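Uncharacterized protein (Bacteroides cellulosilyticus, PDB 5JVK) probably hydrolyses O-glycosidic bonds, as a family 39 glycoside hydrolase of a gut bacterium. Local coordinates at residues E422-G427 / V431-Q436; Y206-M211 / P242-V247; V108-P113 / R123-A128; Y285-Y290 / P317-I322. One frame throughout, in Å; residues are numbered along the deposited sequence.

Contact 1: E422-G427 / V431-Q436; sequences ETLLDG and VLAFGQ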
loop_
_atom_site.group_PDB
_atom_site.type_symbol
_atom_site.label_atom_id
_atom_site.label_comp_id
_atom_site.label_asym_id
_atom_site.label_seq_id
_atom_site.Cartn_x
_atom_site.Cartn_y
_atom_site.Cartn_z
ATOM N N GLU A 422 4.931 -10.111 -21.137
ATOM C CA GLU A 422 4.036 -10.192 -22.291
ATOM C C GLU A 422 2.572 -9.970 -21.923
ATOM O O GLU A 422 2.127 -10.386 -20.850
ATOM C CB GLU A 422 4.179 -11.583 -22.913
ATOM C CG GLU A 422 3.888 -11.667 -24.396
ATOM C CD GLU A 422 4.331 -13.001 -24.968
ATOM O OE1 GLU A 422 3.939 -14.052 -24.407
ATOM O OE2 GLU A 422 5.085 -13.001 -25.968
ATOM N N THR A 423 1.835 -9.303 -22.811
ATOM C CA THR A 423 0.379 -9.252 -22.736
ATOM C C THR A 423 -0.173 -10.366 -23.625
ATOM O O THR A 423 -0.103 -10.273 -24.852
ATOM C CB THR A 423 -0.178 -7.891 -23.202
ATOM O OG1 THR A 423 0.414 -6.836 -22.436
ATOM C CG2 THR A 423 -1.693 -7.834 -23.035
ATOM N N LEU A 424 -0.696 -11.426 -23.006
ATOM C CA LEU A 424 -1.395 -12.492 -23.740
ATOM C C LEU A 424 -2.790 -12.040 -24.181
ATOM O O LEU A 424 -3.223 -12.360 -25.286
ATOM C CB LEU A 424 -1.503 -13.779 -22.912
ATOM C CG LEU A 424 -0.260 -14.678 -22.851
ATOM C CD1 LEU A 424 0.867 -14.027 -22.062
ATOM C CD2 LEU A 424 -0.598 -16.035 -22.247
ATOM N N LEU A 425 -3.487 -11.317 -23.304
ATOM C CA LEU A 425 -4.826 -10.791 -23.583
ATOM C C LEU A 425 -5.013 -9.456 -22.869
ATOM O O LEU A 425 -4.513 -9.270 -21.760
ATOM C CB LEU A 425 -5.894 -11.787 -23.119
ATOM C CG LEU A 425 -7.370 -11.450 -23.360
ATOM C CD1 LEU A 425 -7.703 -11.386 -24.845
ATOM C CD2 LEU A 425 -8.251 -12.472 -22.656
ATOM N N ASP A 426 -5.743 -8.545 -23.504
ATOM C CA ASP A 426 -5.941 -7.191 -22.995
ATOM C C ASP A 426 -7.408 -6.802 -23.170
ATOM O O ASP A 426 -8.176 -7.537 -23.794
ATOM C CB ASP A 426 -5.024 -6.222 -23.760
ATOM C CG ASP A 426 -4.623 -4.998 -22.946
ATOM O OD1 ASP A 426 -5.303 -4.654 -21.952
ATOM O OD2 ASP A 426 -3.609 -4.367 -23.313
ATOM N N GLY A 427 -7.798 -5.669 -22.594
ATOM C CA GLY A 427 -9.152 -5.138 -22.730
ATOM C C GLY A 427 -10.014 -5.493 -21.533
ATOM O O GLY A 427 -9.584 -5.337 -20.388
ATOM N N VAL A 431 -4.789 -11.094 -19.444
ATOM C CA VAL A 431 -3.870 -12.197 -19.151
ATOM C C VAL A 431 -2.454 -11.670 -19.386
ATOM O O VAL A 431 -2.097 -11.336 -20.515
ATOM C CB VAL A 431 -4.137 -13.448 -20.017
ATOM C CG1 VAL A 431 -3.203 -14.587 -19.613
ATOM C CG2 VAL A 431 -5.589 -13.895 -19.881
ATOM N N LEU A 432 -1.668 -11.589 -18.314
ATOM C CA LEU A 432 -0.362 -10.932 -18.332
ATOM C C LEU A 432 0.703 -11.890 -17.823
ATOM O O LEU A 432 0.449 -12.647 -16.891
ATOM C CB LEU A 432 -0.388 -9.693 -17.431
ATOM C CG LEU A 432 -1.562 -8.723 -17.560
ATOM C CD1 LEU A 432 -1.520 -7.701 -16.436
ATOM C CD2 LEU A 432 -1.544 -8.040 -18.918
ATOM N N ALA A 433 1.889 -11.842 -18.430
ATOM C CA ALA A 433 3.023 -12.690 -18.041
ATOM C C ALA A 433 4.119 -11.857 -17.379
ATOM O O ALA A 433 4.455 -10.772 -17.855
ATOM C CB ALA A 433 3.580 -13.409 -19.257
ATOM N N PHE A 434 4.664 -12.371 -16.282
ATOM C CA PHE A 434 5.791 -11.755 -15.586
ATOM C C PHE A 434 6.896 -12.789 -15.453
ATOM O O PHE A 434 6.654 -13.988 -15.608
ATOM C CB PHE A 434 5.364 -11.261 -14.207
ATOM C CG PHE A 434 4.388 -10.126 -14.249
ATOM C CD1 PHE A 434 4.822 -8.811 -14.145
ATOM C CD2 PHE A 434 3.030 -10.369 -14.405
ATOM C CE1 PHE A 434 3.921 -7.758 -14.191
ATOM C CE2 PHE A 434 2.123 -9.322 -14.450
ATOM C CZ PHE A 434 2.569 -8.014 -14.341
ATOM N N GLY A 435 8.109 -12.331 -15.167
ATOM C CA GLY A 435 9.246 -13.232 -15.133
ATOM C C GLY A 435 10.581 -12.640 -14.752
ATOM O O GLY A 435 10.671 -11.498 -14.306
ATOM N N GLN A 436 11.618 -13.450 -14.947
ATOM C CA GLN A 436 12.977 -13.142 -14.519
ATOM C C GLN A 436 13.939 -13.394 -15.674
ATOM O O GLN A 436 13.915 -14.472 -16.274
ATOM C CB GLN A 436 13.342 -14.037 -13.335
ATOM C CG GLN A 436 14.565 -13.599 -12.548
ATOM C CD GLN A 436 14.792 -14.447 -11.302
ATOM O OE1 GLN A 436 14.258 -15.557 -11.175
ATOM N NE2 GLN A 436 15.589 -13.926 -10.373
#

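Contact 2: Y206-M211 / P242-V247; sequences YAVKEM and PTVKKV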
loop_
_atom_site.group_PDB
_atom_site.type_symbol
_atom_site.label_atom_id
_atom_site.label_comp_id
_atom_site.label_asym_id
_atom_site.label_seq_id
_atom_site.Cartn_x
_atom_site.Cartn_y
_atom_site.Cartn_z
ATOM N N TYR A 206 17.769 19.724 9.353
ATOM C CA TYR A 206 18.039 19.143 10.676
ATOM C C TYR A 206 17.568 17.693 10.754
ATOM O O TYR A 206 18.314 16.819 11.212
ATOM C CB TYR A 206 17.373 19.958 11.797
ATOM C CG TYR A 206 17.265 19.202 13.105
ATOM C CD1 TYR A 206 16.060 18.616 13.498
ATOM C CD2 TYR A 206 18.377 19.040 13.931
ATOM C CE1 TYR A 206 15.960 17.909 14.689
ATOM C CE2 TYR A 206 18.288 18.335 15.123
ATOM C CZ TYR A 206 17.079 17.774 15.499
ATOM O OH TYR A 206 16.986 17.074 16.680
ATOM N N ALA A 207 16.328 17.457 10.326
ATOM C CA ALA A 207 15.730 16.116 10.339
ATOM C C ALA A 207 16.493 15.120 9.464
ATOM O O ALA A 207 16.665 13.962 9.846
ATOM C CB ALA A 207 14.269 16.178 9.914
ATOM N N VAL A 208 16.952 15.587 8.304
ATOM C CA VAL A 208 17.714 14.760 7.361
ATOM C C VAL A 208 19.093 14.395 7.928
ATOM O O VAL A 208 19.520 13.243 7.815
ATOM C CB VAL A 208 17.837 15.461 5.984
ATOM C CG1 VAL A 208 18.789 14.714 5.057
ATOM C CG2 VAL A 208 16.463 15.594 5.333
ATOM N N LYS A 209 19.772 15.377 8.526
ATOM C CA LYS A 209 21.054 15.163 9.219
ATOM C C LYS A 209 20.944 14.085 10.298
ATOM O O LYS A 209 21.762 13.166 10.356
ATOM C CB LYS A 209 21.536 16.463 9.885
ATOM C CG LYS A 209 23.023 16.497 10.213
ATOM C CD LYS A 209 23.334 17.589 11.228
ATOM C CE LYS A 209 24.799 17.589 11.636
ATOM N NZ LYS A 209 25.687 18.134 10.571
ATOM N N GLU A 210 19.921 14.225 11.141
ATOM C CA GLU A 210 19.704 13.361 12.302
ATOM C C GLU A 210 19.511 11.904 11.896
ATOM O O GLU A 210 20.159 11.011 12.443
ATOM C CB GLU A 210 18.482 13.855 13.090
ATOM C CG GLU A 210 18.202 13.138 14.410
ATOM C CD GLU A 210 19.266 13.353 15.475
ATOM O OE1 GLU A 210 20.095 14.284 15.342
ATOM O OE2 GLU A 210 19.261 12.584 16.461
ATOM N N MET A 211 18.616 11.683 10.938
ATOM C CA MET A 211 18.323 10.341 10.434
ATOM C C MET A 211 19.441 9.802 9.552
ATOM O O MET A 211 19.792 8.625 9.646
ATOM C CB MET A 211 17.008 10.343 9.647
ATOM C CG MET A 211 15.786 10.651 10.493
ATOM S SD MET A 211 15.488 9.339 11.687
ATOM C CE MET A 211 14.297 10.118 12.772
ATOM N N PRO A 242 18.794 22.844 -2.090
ATOM C CA PRO A 242 20.231 22.950 -1.786
ATOM C C PRO A 242 20.564 22.843 -0.290
ATOM O O PRO A 242 21.576 22.237 0.056
ATOM C CB PRO A 242 20.614 24.332 -2.338
ATOM C CG PRO A 242 19.337 25.094 -2.378
ATOM C CD PRO A 242 18.279 24.085 -2.701
ATOM N N THR A 243 19.721 23.417 0.571
ATOM C CA THR A 243 19.892 23.329 2.031
ATOM C C THR A 243 19.920 21.883 2.535
ATOM O O THR A 243 20.745 21.532 3.381
ATOM C CB THR A 243 18.762 24.069 2.787
ATOM O OG1 THR A 243 18.588 25.380 2.243
ATOM C CG2 THR A 243 19.080 24.194 4.273
ATOM N N VAL A 244 19.017 21.058 2.009
ATOM C CA VAL A 244 18.881 19.665 2.439
ATOM C C VAL A 244 19.934 18.751 1.793
ATOM O O VAL A 244 20.510 17.904 2.474
ATOM C CB VAL A 244 17.452 19.137 2.166
ATOM C CG1 VAL A 244 17.359 17.647 2.447
ATOM C CG2 VAL A 244 16.431 19.886 3.014
ATOM N N LYS A 245 20.169 18.910 0.492
ATOM C CA LYS A 245 21.121 18.054 -0.237
ATOM C C LYS A 245 22.586 18.254 0.179
ATOM O O LYS A 245 23.393 17.332 0.055
ATOM C CB LYS A 245 20.983 18.248 -1.752
ATOM C CG LYS A 245 19.660 17.759 -2.327
ATOM C CD LYS A 245 19.588 16.242 -2.451
ATOM C CE LYS A 245 20.341 15.732 -3.669
ATOM N NZ LYS A 245 20.158 14.268 -3.862
ATOM N N LYS A 246 22.923 19.450 0.657
ATOM C CA LYS A 246 24.254 19.724 1.215
ATOM C C LYS A 246 24.499 18.892 2.477
ATOM O O LYS A 246 25.605 18.396 2.694
ATOM C CB LYS A 246 24.403 21.218 1.530
ATOM C CG LYS A 246 25.836 21.693 1.720
ATOM C CD LYS A 246 25.922 23.213 1.639
ATOM C CE LYS A 246 27.359 23.709 1.551
ATOM N NZ LYS A 246 28.084 23.575 2.846
ATOM N N VAL A 247 23.450 18.739 3.286
ATOM C CA VAL A 247 23.499 17.959 4.530
ATOM C C VAL A 247 23.530 16.441 4.283
ATOM O O VAL A 247 24.190 15.711 5.024
ATOM C CB VAL A 247 22.314 18.341 5.452
ATOM C CG1 VAL A 247 22.210 17.414 6.657
ATOM C CG2 VAL A 247 22.460 19.787 5.909
#

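Contact 3: V108-P113 / R123-A128; sequences VCVHPP and RLIRMA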
loop_
_atom_site.group_PDB
_atom_site.type_symbol
_atom_site.label_atom_id
_atom_site.label_comp_id
_atom_site.label_asym_id
_atom_site.label_seq_id
_atom_site.Cartn_x
_atom_site.Cartn_y
_atom_site.Cartn_z
ATOM N N VAL A 108 3.130 1.267 1.824
ATOM C CA VAL A 108 1.839 1.499 2.475
ATOM C C VAL A 108 1.908 2.709 3.414
ATOM O O VAL A 108 2.895 2.898 4.119
ATOM C CB VAL A 108 1.356 0.239 3.235
ATOM C CG1 VAL A 108 2.273 -0.104 4.406
ATOM C CG2 VAL A 108 -0.087 0.402 3.702
ATOM N N CYS A 109 0.857 3.527 3.408
ATOM C CA CYS A 109 0.773 4.696 4.290
ATOM C C CYS A 109 0.380 4.246 5.688
ATOM O O CYS A 109 -0.597 3.516 5.850
ATOM C CB CYS A 109 -0.233 5.713 3.752
ATOM S SG CYS A 109 0.305 6.483 2.208
ATOM N N VAL A 110 1.148 4.683 6.686
ATOM C CA VAL A 110 0.990 4.230 8.071
ATOM C C VAL A 110 0.878 5.425 9.018
ATOM O O VAL A 110 1.821 6.210 9.159
ATOM C CB VAL A 110 2.183 3.352 8.521
ATOM C CG1 VAL A 110 1.914 2.743 9.895
ATOM C CG2 VAL A 110 2.469 2.261 7.496
ATOM N N HIS A 111 -0.280 5.550 9.660
ATOM C CA HIS A 111 -0.466 6.499 10.756
ATOM C C HIS A 111 0.009 5.843 12.058
ATOM O O HIS A 111 0.127 4.613 12.113
ATOM C CB HIS A 111 -1.935 6.902 10.873
ATOM C CG HIS A 111 -2.483 7.540 9.638
ATOM N ND1 HIS A 111 -2.064 8.774 9.190
ATOM C CD2 HIS A 111 -3.409 7.115 8.750
ATOM C CE1 HIS A 111 -2.714 9.083 8.083
ATOM N NE2 HIS A 111 -3.537 8.093 7.795
ATOM N N PRO A 112 0.288 6.649 13.107
ATOM C CA PRO A 112 0.679 6.075 14.403
ATOM C C PRO A 112 -0.363 5.081 14.943
ATOM O O PRO A 112 -1.564 5.361 14.845
ATOM C CB PRO A 112 0.773 7.300 15.317
ATOM C CG PRO A 112 1.084 8.428 14.401
ATOM C CD PRO A 112 0.356 8.124 13.125
ATOM N N PRO A 113 0.078 3.921 15.475
ATOM C CA PRO A 113 -0.892 2.997 16.075
ATOM C C PRO A 113 -1.582 3.590 17.304
ATOM O O PRO A 113 -0.952 4.325 18.068
ATOM C CB PRO A 113 -0.037 1.786 16.471
ATOM C CG PRO A 113 1.169 1.864 15.606
ATOM C CD PRO A 113 1.425 3.324 15.401
ATOM N N ARG A 123 4.975 -5.816 12.345
ATOM C CA ARG A 123 4.903 -7.254 12.067
ATOM C C ARG A 123 3.754 -7.545 11.093
ATOM O O ARG A 123 3.895 -8.374 10.191
ATOM C CB ARG A 123 4.721 -8.036 13.372
ATOM C CG ARG A 123 4.829 -9.551 13.252
ATOM C CD ARG A 123 4.796 -10.194 14.636
ATOM N NE ARG A 123 4.166 -11.518 14.631
ATOM C CZ ARG A 123 3.726 -12.170 15.714
ATOM N NH1 ARG A 123 3.834 -11.644 16.937
ATOM N NH2 ARG A 123 3.163 -13.371 15.575
ATOM N N LEU A 124 2.628 -6.854 11.279
ATOM C CA LEU A 124 1.478 -6.976 10.379
ATOM C C LEU A 124 1.748 -6.356 9.002
ATOM O O LEU A 124 1.278 -6.876 7.992
ATOM C CB LEU A 124 0.225 -6.357 11.011
ATOM C CG LEU A 124 -0.307 -7.078 12.257
ATOM C CD1 LEU A 124 -1.168 -6.162 13.110
ATOM C CD2 LEU A 124 -1.088 -8.322 11.871
ATOM N N ILE A 125 2.496 -5.251 8.968
ATOM C CA ILE A 125 2.938 -4.642 7.706
ATOM C C ILE A 125 3.873 -5.584 6.941
ATOM O O ILE A 125 3.759 -5.703 5.718
ATOM C CB ILE A 125 3.621 -3.263 7.926
ATOM C CG1 ILE A 125 2.594 -2.232 8.413
ATOM C CG2 ILE A 125 4.275 -2.754 6.639
ATOM C CD1 ILE A 125 3.190 -1.036 9.130
ATOM N N ARG A 126 4.786 -6.240 7.661
ATOM C CA ARG A 126 5.738 -7.192 7.064
ATOM C C ARG A 126 5.044 -8.371 6.378
ATOM O O ARG A 126 5.391 -8.724 5.249
ATOM C CB ARG A 126 6.729 -7.711 8.122
ATOM C CG ARG A 126 7.625 -8.871 7.685
ATOM C CD ARG A 126 8.493 -8.528 6.485
ATOM N NE ARG A 126 9.286 -9.681 6.050
ATOM C CZ ARG A 126 8.822 -10.728 5.359
ATOM N NH1 ARG A 126 7.542 -10.805 4.985
ATOM N NH2 ARG A 126 9.655 -11.712 5.025
ATOM N N MET A 127 4.074 -8.974 7.062
ATOM C CA MET A 127 3.358 -10.140 6.528
ATOM C C MET A 127 2.432 -9.811 5.345
ATOM O O MET A 127 2.011 -10.717 4.624
ATOM C CB MET A 127 2.578 -10.850 7.647
ATOM C CG MET A 127 3.468 -11.532 8.674
ATOM S SD MET A 127 2.551 -12.480 9.909
ATOM C CE MET A 127 1.773 -11.166 10.844
ATOM N N ALA A 128 2.102 -8.530 5.162
ATOM C CA ALA A 128 1.391 -8.060 3.962
ATOM C C ALA A 128 2.300 -7.935 2.730
ATOM O O ALA A 128 1.800 -7.765 1.615
ATOM C CB ALA A 128 0.707 -6.731 4.237
#

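Contact 4: Y285-Y290 / P317-I322; sequences YSIHPY and PYLKKI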
loop_
_atom_site.group_PDB
_atom_site.type_symbol
_atom_site.label_atom_id
_atom_site.label_comp_id
_atom_site.label_asym_id
_atom_site.label_seq_id
_atom_site.Cartn_x
_atom_site.Cartn_y
_atom_site.Cartn_z
ATOM N N TYR A 285 9.268 13.761 -8.085
ATOM C CA TYR A 285 7.994 14.317 -7.622
ATOM C C TYR A 285 7.007 13.204 -7.321
ATOM O O TYR A 285 7.223 12.056 -7.707
ATOM C CB TYR A 285 7.407 15.309 -8.641
ATOM C CG TYR A 285 6.908 14.700 -9.941
ATOM C CD1 TYR A 285 5.555 14.393 -10.125
ATOM C CD2 TYR A 285 7.786 14.452 -10.994
ATOM C CE1 TYR A 285 5.098 13.843 -11.317
ATOM C CE2 TYR A 285 7.336 13.905 -12.187
ATOM C CZ TYR A 285 5.995 13.600 -12.344
ATOM O OH TYR A 285 5.567 13.057 -13.533
ATOM N N SER A 286 5.928 13.553 -6.624
ATOM C CA SER A 286 4.909 12.584 -6.233
ATOM C C SER A 286 3.517 12.938 -6.749
ATOM O O SER A 286 3.195 14.115 -6.939
ATOM C CB SER A 286 4.872 12.430 -4.711
ATOM O OG SER A 286 4.540 13.652 -4.079
ATOM N N ILE A 287 2.707 11.898 -6.959
ATOM C CA ILE A 287 1.302 12.034 -7.353
ATOM C C ILE A 287 0.400 11.212 -6.430
ATOM O O ILE A 287 0.831 10.206 -5.863
ATOM C CB ILE A 287 1.062 11.610 -8.820
ATOM C CG1 ILE A 287 1.577 10.190 -9.092
ATOM C CG2 ILE A 287 1.727 12.599 -9.766
ATOM C CD1 ILE A 287 0.921 9.538 -10.285
ATOM N N HIS A 288 -0.851 11.648 -6.296
ATOM C CA HIS A 288 -1.881 10.942 -5.533
ATOM C C HIS A 288 -3.036 10.587 -6.480
ATOM O O HIS A 288 -4.130 11.144 -6.357
ATOM C CB HIS A 288 -2.394 11.827 -4.385
ATOM C CG HIS A 288 -1.436 11.975 -3.241
ATOM N ND1 HIS A 288 -1.800 12.569 -2.054
ATOM C CD2 HIS A 288 -0.145 11.595 -3.087
ATOM C CE1 HIS A 288 -0.772 12.567 -1.226
ATOM N NE2 HIS A 288 0.244 11.978 -1.827
ATOM N N PRO A 289 -2.806 9.664 -7.435
ATOM C CA PRO A 289 -3.783 9.441 -8.505
ATOM C C PRO A 289 -4.965 8.565 -8.070
ATOM O O PRO A 289 -5.092 7.421 -8.508
ATOM C CB PRO A 289 -2.936 8.751 -9.578
ATOM C CG PRO A 289 -2.006 7.906 -8.778
ATOM C CD PRO A 289 -1.661 8.742 -7.568
ATOM N N TYR A 290 -5.828 9.110 -7.218
ATOM C CA TYR A 290 -7.001 8.384 -6.738
ATOM C C TYR A 290 -8.008 8.202 -7.873
ATOM O O TYR A 290 -8.403 9.174 -8.514
ATOM C CB TYR A 290 -7.671 9.118 -5.568
ATOM C CG TYR A 290 -6.967 8.950 -4.238
ATOM C CD1 TYR A 290 -7.255 7.866 -3.414
ATOM C CD2 TYR A 290 -6.028 9.886 -3.787
ATOM C CE1 TYR A 290 -6.628 7.706 -2.187
ATOM C CE2 TYR A 290 -5.397 9.733 -2.559
ATOM C CZ TYR A 290 -5.702 8.639 -1.764
ATOM O OH TYR A 290 -5.089 8.461 -0.545
ATOM N N PRO A 317 2.557 5.126 -18.301
ATOM C CA PRO A 317 3.388 5.472 -19.470
ATOM C C PRO A 317 3.489 6.968 -19.778
ATOM O O PRO A 317 4.519 7.410 -20.287
ATOM C CB PRO A 317 2.686 4.756 -20.632
ATOM C CG PRO A 317 1.926 3.657 -19.994
ATOM C CD PRO A 317 1.450 4.234 -18.692
ATOM N N TYR A 318 2.432 7.726 -19.486
ATOM C CA TYR A 318 2.417 9.171 -19.732
ATOM C C TYR A 318 3.439 9.924 -18.872
ATOM O O TYR A 318 4.159 10.774 -19.385
ATOM C CB TYR A 318 1.004 9.749 -19.536
ATOM C CG TYR A 318 0.931 11.266 -19.541
ATOM C CD1 TYR A 318 1.065 11.998 -20.727
ATOM C CD2 TYR A 318 0.721 11.970 -18.357
ATOM C CE1 TYR A 318 0.995 13.388 -20.726
ATOM C CE2 TYR A 318 0.650 13.352 -18.344
ATOM C CZ TYR A 318 0.786 14.061 -19.524
ATOM O OH TYR A 318 0.711 15.440 -19.483
ATOM N N LEU A 319 3.504 9.614 -17.580
ATOM C CA LEU A 319 4.463 10.275 -16.683
ATOM C C LEU A 319 5.894 9.763 -16.860
ATOM O O LEU A 319 6.849 10.477 -16.548
ATOM C CB LEU A 319 4.028 10.137 -15.224
ATOM C CG LEU A 319 2.662 10.736 -14.888
ATOM C CD1 LEU A 319 2.353 10.498 -13.422
ATOM C CD2 LEU A 319 2.582 12.220 -15.217
ATOM N N LYS A 320 6.033 8.531 -17.346
ATOM C CA LYS A 320 7.333 7.976 -17.727
ATOM C C LYS A 320 7.924 8.772 -18.892
ATOM O O LYS A 320 9.096 9.143 -18.863
ATOM C CB LYS A 320 7.181 6.505 -18.117
ATOM C CG LYS A 320 8.477 5.723 -18.224
ATOM C CD LYS A 320 8.192 4.292 -18.661
ATOM C CE LYS A 320 9.343 3.345 -18.349
ATOM N NZ LYS A 320 10.513 3.544 -19.246
ATOM N N LYS A 321 7.091 9.028 -19.903
ATOM C CA LYS A 321 7.449 9.862 -21.058
ATOM C C LYS A 321 7.918 11.261 -20.635
ATOM O O LYS A 321 8.948 11.734 -21.113
ATOM C CB LYS A 321 6.249 9.962 -22.014
ATOM C CG LYS A 321 6.459 10.786 -23.280
ATOM C CD LYS A 321 5.143 10.974 -24.029
ATOM C CE LYS A 321 5.206 12.096 -25.058
ATOM N NZ LYS A 321 5.995 11.724 -26.268
ATOM N N ILE A 322 7.172 11.903 -19.736
ATOM C CA ILE A 322 7.501 13.253 -19.260
ATOM C C ILE A 322 8.893 13.273 -18.628
ATOM O O ILE A 322 9.707 14.134 -18.959
ATOM C CB ILE A 322 6.459 13.793 -18.240
ATOM C CG1 ILE A 322 5.078 13.984 -18.892
ATOM C CG2 ILE A 322 6.920 15.107 -17.607
ATOM C CD1 ILE A 322 5.028 14.954 -20.057
#

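Contact 1: E422-G427 / V431-Q436
E422 and A433 form an antiparallel hydrogen-bonded pair, T423 and L432 the non-hydrogen-bonded pair beside it, and the register then slips by one residue, so that L424 and L425 both face V431. From A433 N to E422 O the bond is 2.8 Å long and nearly straight (165°), while its partner from E422 N to A433 O is weak at 3.4 Å. V431 O takes two amides: L425 N at 3.1 Å, in the carbonyl plane on a lone pair, and L424 N, a weak and bent bond (129°). V431 N returns to L425 O at 3.0 Å.

V431 spreads its two methyls between the leucines of the bulge. With CG1 anti to the backbone N (chi1 -177°), that methyl lies against L424 CB at 3.8 Å, and CG2 meets L425 CB at 3.9 Å. A beta-branched valine suits this place because each branch serves one leucine; an alanine here would probably open a gap beneath both and leave their side chains freer to turn. L424 CD1 also reaches A433 CB, a small residue that lets the leucine lie across the strand. On the face of T423 and L432, their methyls lie side by side, and R366 of helix 350-366 binds T423 OG1 and, by a salt bridge, D426. This is a classic beta bulge in the hairpin of strands 419-425 and 429-436, at the edge of an antiparallel sheet.

Contact 2: Y206-M211 / P242-V247
V208 and V244, one from each helix, make the buried apolar part of this contact, their side chains crossing at about a right angle. V208 CG2 approaches V244 CG1 at 3.7 Å. V244 CG1 is turned anti to its own amide nitrogen (chi1 173°), which brings that one methyl against both branches of V208. Valine is short and broad, and such a shape suits helices whose CA atoms at these two residues stand 7.0 Å apart.

The second pair mixes apolar and polar character. V247 CG1 lies close to the base of K209, 3.4 Å from its CB and 3.8 Å from its CG. Lysine works here through the aliphatic start of its chain, which runs across the valine, while the amine is carried onward from an exposed position.

No hydrogen bond or salt bridge links the two segments. Polar ties go to other parts of the chain: K245 forms a salt bridge with D283, and E210 is hydrogen-bonded to the hydroxyl of Y156. On the barrel side, V208 rests on W218 of strand 217-220, and V244 on I251. The contact therefore depends on the fit of methyl and methylene groups between helices 194-211 and 229-247, giving little directional preference, with its hydrocarbon buried at the valine pair and grading into solvent at K209 and V247.

Contact 3: V108-P113 / R123-A128
I125 carries the whole contact from the helix, meeting V108 and V110 with different branches of its side chain. Its CD1 comes tip to tip with V110, 3.7 Å from CG2 and 4.1 Å from CG1, so the end of the isoleucine sits against both valine methyls. The CG2 branch meets V108 CG1 at 4.0 Å, crossing it at a slant. I125 holds CG2 anti to the backbone N while CG1 lies beside that nitrogen (chi1 -68°), and this division sends one branch to each valine. An isoleucine suits the spot because it can reach two residues of the strand and its extension at once.

I133 of the next strand, 132-138, touches all three of these side chains and adds to the apolar layer around them. Backbone bonds from V108 to R132 and R134, and from V110 to R134, fix the two valines beside that strand. Farther out on the helix, L124 O accepts a bond from the hydroxyl of Y405, and R126 binds I97 O.

Strand 106-109, helix 118-127 and strand 132-138 form a right-handed beta-alpha-beta unit of the barrel. Since no polar bond crosses between 108-113 and 123-128, helix and strand are held here by buried hydrocarbon alone, and the shape of the branched side chains sets their fit.

Contact 4: Y285-Y290 / P317-I322
Strand 284-287 is the sixth of the eight parallel strands of the beta/alpha barrel, and this contact packs its outer side against helix 312-325. L319 is the helix residue that reaches the strand, received by Y285 and I287, two positions apart and both directed toward the helix. The hydroxyl end of Y285 lies over the leucine's flank, with OH 3.5 Å from L319 CD2 and 3.7 Å from L319 CB, the side chains crossing at a slant. I287 meets the leucine's other methyl, its CD1 tip to tip with L319 CD1 at 3.6 Å.

Y285 CG and I287 CG1 both lie between the backbone N and the carbonyl carbon (chi1 69° and 54°), a crowded position that in each case carries the side chain to the leucine. The length of tyrosine lets it span the layer between strand and helix, where the nearest CA atoms, those of I287 and L319, are 10.0 Å apart. Leucine's fork turns CD1 to I287 and CD2 to the tyrosine hydroxyl, which also lies near CB; a serine in its place would probably leave I287 CD1 without its apolar mate and open a gap beside the tyrosine hydroxyl.

S286 and H288 lead elsewhere, hydrogen-bonding E219 and E223 respectively. Backbone bonds tie Y285 and I287 to W337 of strand 335-341, Y285 also touches V336 there, and helix 270-275 closes the neighbouring side, with I270 against Y285 and I271 against Y318.

In the fold
Contacts 2, 3 and 4 belong to the beta/alpha barrel, whereas contact 1 lies in the separate antiparallel sheet that follows it in the chain, partly buried at that sheet's edge. Contacts 3 and 4 are buried and join barrel strands to helices outside them; both reach the same eight-stranded sheet, with nearest atoms about 6 Å apart. Contact 2 lies farther out, between two helices of that layer, and is half exposed. All three barrel contacts are side-chain packing without crossing hydrogen bonds, purely aliphatic in contacts 2 and 3 but with a tyrosine hydroxyl against leucine in contact 4. Only contact 1 is built on backbone hydrogen bonds, its side chains filling in around a bulge.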